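Side-chain contacts in uncharacterized protein (Enterococcus faecalis, PDB 4OBI), which is of unknown function but binds a zinc ion through its NusG domain II-like region, part of a longer protein with a predicted membrane-spanning helix: residues 37-40 with 46-49; 48-51 with 56-59. One frame throughout, in Å; residues are numbered along the deposited sequence.

In the fold
Contacts 1 and 2 lie in successive beta hairpins of the three-stranded antiparallel sheet. Contact 1 pairs strand 34-40 with strand 46-52, and contact 2 pairs the farther part of 46-52 with strand 55-61, so the middle strand serves both. Leu48 and Ile49 belong to both contacts, whose centres lie about 8 Å apart; Asn47 CB and Val58 CG1 touch at 4.1 Å. One face, with Tyr37, Tyr39, Asn47, Ile49, Val51, Ile56 and Val58, packs toward strands of the four-stranded sheet. Asn47 and Val58 place this face beside the zinc ligand Asp68, while the other face carries the charged and partly exposed side chains.

Contact 1: residues 37-40 with 46-49; sequences YKYE and YNLI
Tyr39 and Asn47 lie side by side and point the same way from a hydrogen-bonded antiparallel pair. The amide oxygen Asn47 OD1 sits at the edge of the tyrosine ring, near its plane, 3.7 Å from Tyr39 CD2; ring and amide planes are 31° apart. Asn47 CG stands beside its backbone N and opposite the carbonyl carbon (chi1 -56°), which leaves the amide alongside the ring. Beneath the side chains, Tyr39 N donates to Asn47 O at 3.0 Å, and Asn47 N returns a bond to Tyr39 O. That carbonyl also receives a CA-H...O contact from Tyr46, whose CA is 3.1 Å from Tyr39 O. Tyr37 and Ile49 exchange two backbone bonds, and on the same face as Tyr39 and Asn47 their side chains meet more loosely through CB, while Ile49 CB lies 3.4 Å from Tyr37 O.

The other face is aliphatic close to the backbone. Leu48 CD1 reaches across to Lys38 CB at 3.7 Å. Beyond that touch the lysine chain bends at chi3 (69°) and leads away, ending in a long salt bridge of 3.7 Å between Lys38 NZ and Glu40 OE1 on its own strand. Glu40 CG rests against Tyr46 CB at 3.9 Å, and the tyrosine ring turns away to place its hydroxyl in a hydrogen bond with Glu60.

Asn47 is buried, and both ends of its amide have polar partners: OD1 pairs with His87 ND1 and ND2 with Asp68 OD2. Asp68 is a zinc ligand together with Cys63 and Cys84. These bonds fix the amide's rotation and make Asn47 a second-shell residue that probably orients the Asp68 carboxylate at the metal.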
loop_
_atom_site.group_PDB
_atom_site.type_symbol
_atom_site.label_atom_id
_atom_site.label_comp_id
_atom_site.label_asym_id
_atom_site.label_seq_id
_atom_site.Cartn_x
_atom_site.Cartn_y
_atom_site.Cartn_z
ATOM N N TYR A 37 -3.821 7.736 2.246
ATOM C CA TYR A 37 -3.729 7.308 3.636
ATOM C C TYR A 37 -2.254 7.330 4.040
ATOM O O TYR A 37 -1.424 6.657 3.436
ATOM C CB TYR A 37 -4.290 5.889 3.796
ATOM C CG TYR A 37 -4.067 5.309 5.177
ATOM C CD1 TYR A 37 -2.893 4.630 5.490
ATOM C CD2 TYR A 37 -5.034 5.442 6.165
ATOM C CE1 TYR A 37 -2.680 4.103 6.760
ATOM C CE2 TYR A 37 -4.836 4.920 7.432
ATOM C CZ TYR A 37 -3.660 4.250 7.725
ATOM O OH TYR A 37 -3.480 3.741 8.990
ATOM N N LYS A 38 -1.935 8.103 5.071
ATOM C CA LYS A 38 -0.556 8.247 5.505
ATOM C C LYS A 38 -0.230 7.309 6.666
ATOM O O LYS A 38 -0.841 7.391 7.736
ATOM C CB LYS A 38 -0.279 9.684 5.928
ATOM C CG LYS A 38 1.162 9.924 6.349
ATOM C CD LYS A 38 1.470 11.404 6.497
ATOM C CE LYS A 38 0.748 12.013 7.686
ATOM N NZ LYS A 38 0.725 13.497 7.625
ATOM N N TYR A 39 0.738 6.429 6.450
ATOM C CA TYR A 39 1.392 5.735 7.551
ATOM C C TYR A 39 2.573 6.589 7.981
ATOM O O TYR A 39 3.457 6.863 7.173
ATOM C CB TYR A 39 1.900 4.350 7.148
ATOM C CG TYR A 39 2.909 3.821 8.144
ATOM C CD1 TYR A 39 2.505 3.397 9.404
ATOM C CD2 TYR A 39 4.271 3.805 7.850
ATOM C CE1 TYR A 39 3.423 2.944 10.337
ATOM C CE2 TYR A 39 5.198 3.347 8.776
ATOM C CZ TYR A 39 4.768 2.926 10.022
ATOM O OH TYR A 39 5.675 2.470 10.957
ATOM N N GLU A 40 2.596 7.008 9.239
ATOM C CA GLU A 40 3.749 7.726 9.769
ATOM C C GLU A 40 4.076 7.240 11.183
ATOM O O GLU A 40 3.251 7.340 12.088
ATOM C CB GLU A 40 3.517 9.242 9.751
ATOM C CG GLU A 40 4.763 10.040 10.120
ATOM C CD GLU A 40 4.601 11.546 9.963
ATOM O OE1 GLU A 40 3.619 11.995 9.350
ATOM O OE2 GLU A 40 5.473 12.290 10.458
ATOM N N TYR A 46 7.796 7.390 7.098
ATOM C CA TYR A 46 6.454 7.445 6.551
ATOM C C TYR A 46 6.360 6.902 5.137
ATOM O O TYR A 46 7.349 6.854 4.397
ATOM C CB TYR A 46 5.893 8.871 6.606
ATOM C CG TYR A 46 6.316 9.770 5.471
ATOM C CD1 TYR A 46 7.511 10.465 5.531
ATOM C CD2 TYR A 46 5.513 9.939 4.350
ATOM C CE1 TYR A 46 7.908 11.299 4.497
ATOM C CE2 TYR A 46 5.899 10.765 3.305
ATOM C CZ TYR A 46 7.103 11.441 3.381
ATOM O OH TYR A 46 7.505 12.275 2.354
ATOM N N ASN A 47 5.150 6.467 4.800
ATOM C CA ASN A 47 4.783 6.029 3.473
ATOM C C ASN A 47 3.375 6.509 3.241
ATOM O O ASN A 47 2.494 6.295 4.083
ATOM C CB ASN A 47 4.791 4.513 3.357
ATOM C CG ASN A 47 6.116 3.912 3.735
ATOM O OD1 ASN A 47 6.447 3.824 4.908
ATOM N ND2 ASN A 47 6.877 3.486 2.741
ATOM N N LEU A 48 3.168 7.171 2.114
ATOM C CA LEU A 48 1.857 7.686 1.765
ATOM C C LEU A 48 1.199 6.757 0.757
ATOM O O LEU A 48 1.669 6.618 -0.370
ATOM C CB LEU A 48 1.974 9.099 1.205
ATOM C CG LEU A 48 0.650 9.797 0.917
ATOM C CD1 LEU A 48 -0.133 10.026 2.202
ATOM C CD2 LEU A 48 0.911 11.110 0.199
ATOM N N ILE A 49 0.107 6.123 1.178
ATOM C CA ILE A 49 -0.641 5.207 0.328
ATOM C C ILE A 49 -1.669 6.016 -0.474
ATOM O O ILE A 49 -2.301 6.950 0.047
ATOM C CB ILE A 49 -1.328 4.090 1.160
ATOM C CG1 ILE A 49 -0.310 3.038 1.640
ATOM C CG2 ILE A 49 -2.400 3.377 0.359
ATOM C CD1 ILE A 49 0.790 3.548 2.531
#

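Contact 2: residues 48-51 with 56-59; sequences LIEV and IRVK
Ile56 CD1 lies against two side chains of the neighbouring strand, 3.7 Å from Ile49 CG2 and 3.8 Å from Val51 CG2. With CG1 opposite the backbone N (chi1 -172°) and the chain extended to CD1, the isoleucine crosses both at a slant. Val58, on the same face, sets CG1 3.6 Å from the backbone oxygen Leu48 O. Ile91 of the four-stranded sheet touches Ile49, Ile56 and Val58, tying this tightly packed face together; Phe26 adds to it.

On the other face Glu50 and Arg57 are also held closely, with Trp73 packed on both. Arg57 NE and NH2 grip Glu50 OE1, at 2.7 and 2.8 Å, with the oxygen in the guanidinium plane. NH2 meets the syn lone pair, whereas NE approaches from above the carboxylate, the two planes being 44° apart. Glu50 OE2 bonds to His34 and takes a hydrogen from a water.

The loose side belongs to Leu48 and the solvent-exposed Lys59, whose side chains come no nearer than 4.4 Å (CD2 to CD); Lys59 NZ reaches the carboxylate through that water. Positive groups around buried Glu50 would probably favour its charged form.

Strands 46-52 and 55-61 thus form an antiparallel beta hairpin with one apolar face turned to the second sheet and a polar face carrying the Glu50-Arg57 salt bridge, within the NusG domain II region.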
loop_
_atom_site.group_PDB
_atom_site.type_symbol
_atom_site.label_atom_id
_atom_site.label_comp_id
_atom_site.label_asym_id
_atom_site.label_seq_id
_atom_site.Cartn_x
_atom_site.Cartn_y
_atom_site.Cartn_z
ATOM N N LEU A 48 3.168 7.171 2.114
ATOM C CA LEU A 48 1.857 7.686 1.765
ATOM C C LEU A 48 1.199 6.757 0.757
ATOM O O LEU A 48 1.669 6.618 -0.370
ATOM C CB LEU A 48 1.974 9.099 1.205
ATOM C CG LEU A 48 0.650 9.797 0.917
ATOM C CD1 LEU A 48 -0.133 10.026 2.202
ATOM C CD2 LEU A 48 0.911 11.110 0.199
ATOM N N ILE A 49 0.107 6.123 1.178
ATOM C CA ILE A 49 -0.641 5.207 0.328
ATOM C C ILE A 49 -1.669 6.016 -0.474
ATOM O O ILE A 49 -2.301 6.950 0.047
ATOM C CB ILE A 49 -1.328 4.090 1.160
ATOM C CG1 ILE A 49 -0.310 3.038 1.640
ATOM C CG2 ILE A 49 -2.400 3.377 0.359
ATOM C CD1 ILE A 49 0.790 3.548 2.531
ATOM N N GLU A 50 -1.817 5.668 -1.749
ATOM C CA GLU A 50 -2.833 6.274 -2.599
ATOM C C GLU A 50 -3.686 5.173 -3.202
ATOM O O GLU A 50 -3.170 4.275 -3.853
ATOM C CB GLU A 50 -2.185 7.086 -3.709
ATOM C CG GLU A 50 -3.171 7.906 -4.530
ATOM C CD GLU A 50 -2.511 8.616 -5.692
ATOM O OE1 GLU A 50 -1.289 8.474 -5.871
ATOM O OE2 GLU A 50 -3.218 9.319 -6.442
ATOM N N VAL A 51 -4.991 5.250 -2.969
ATOM C CA VAL A 51 -5.940 4.359 -3.598
ATOM C C VAL A 51 -6.669 5.147 -4.683
ATOM O O VAL A 51 -7.141 6.249 -4.443
ATOM C CB VAL A 51 -6.955 3.800 -2.588
ATOM C CG1 VAL A 51 -8.007 2.960 -3.304
ATOM C CG2 VAL A 51 -6.240 3.001 -1.505
ATOM N N ILE A 56 -3.828 0.606 -6.229
ATOM C CA ILE A 56 -3.204 1.147 -5.043
ATOM C C ILE A 56 -1.696 1.271 -5.238
ATOM O O ILE A 56 -1.084 0.459 -5.931
ATOM C CB ILE A 56 -3.527 0.269 -3.812
ATOM C CG1 ILE A 56 -3.040 0.937 -2.525
ATOM C CG2 ILE A 56 -2.953 -1.132 -3.962
ATOM C CD1 ILE A 56 -3.614 0.322 -1.264
ATOM N N ARG A 57 -1.115 2.303 -4.638
ATOM C CA ARG A 57 0.339 2.481 -4.650
ATOM C C ARG A 57 0.814 3.208 -3.414
ATOM O O ARG A 57 0.012 3.733 -2.641
ATOM C CB ARG A 57 0.768 3.269 -5.892
ATOM C CG ARG A 57 0.326 4.731 -5.910
ATOM C CD ARG A 57 0.991 5.512 -7.037
ATOM N NE ARG A 57 0.498 6.883 -7.117
ATOM C CZ ARG A 57 0.826 7.748 -8.077
ATOM N NH1 ARG A 57 1.676 7.400 -9.039
ATOM N NH2 ARG A 57 0.301 8.972 -8.077
ATOM N N VAL A 58 2.131 3.221 -3.236
ATOM C CA VAL A 58 2.776 4.164 -2.336
ATOM C C VAL A 58 3.175 5.361 -3.193
ATOM O O VAL A 58 3.983 5.233 -4.111
ATOM C CB VAL A 58 4.000 3.554 -1.632
ATOM C CG1 VAL A 58 4.681 4.601 -0.756
ATOM C CG2 VAL A 58 3.585 2.343 -0.801
ATOM N N LYS A 59 2.557 6.505 -2.919
ATOM C CA LYS A 59 2.766 7.729 -3.694
ATOM C C LYS A 59 4.067 8.439 -3.324
ATOM O O LYS A 59 4.710 9.069 -4.164
ATOM C CB LYS A 59 1.595 8.690 -3.465
ATOM C CG LYS A 59 1.674 9.965 -4.283
ATOM C CD LYS A 59 0.410 10.787 -4.141
ATOM C CE LYS A 59 0.548 12.114 -4.860
ATOM N NZ LYS A 59 -0.699 12.906 -4.721
HETATM O O HOH W 1 -1.920 11.821 -6.882
#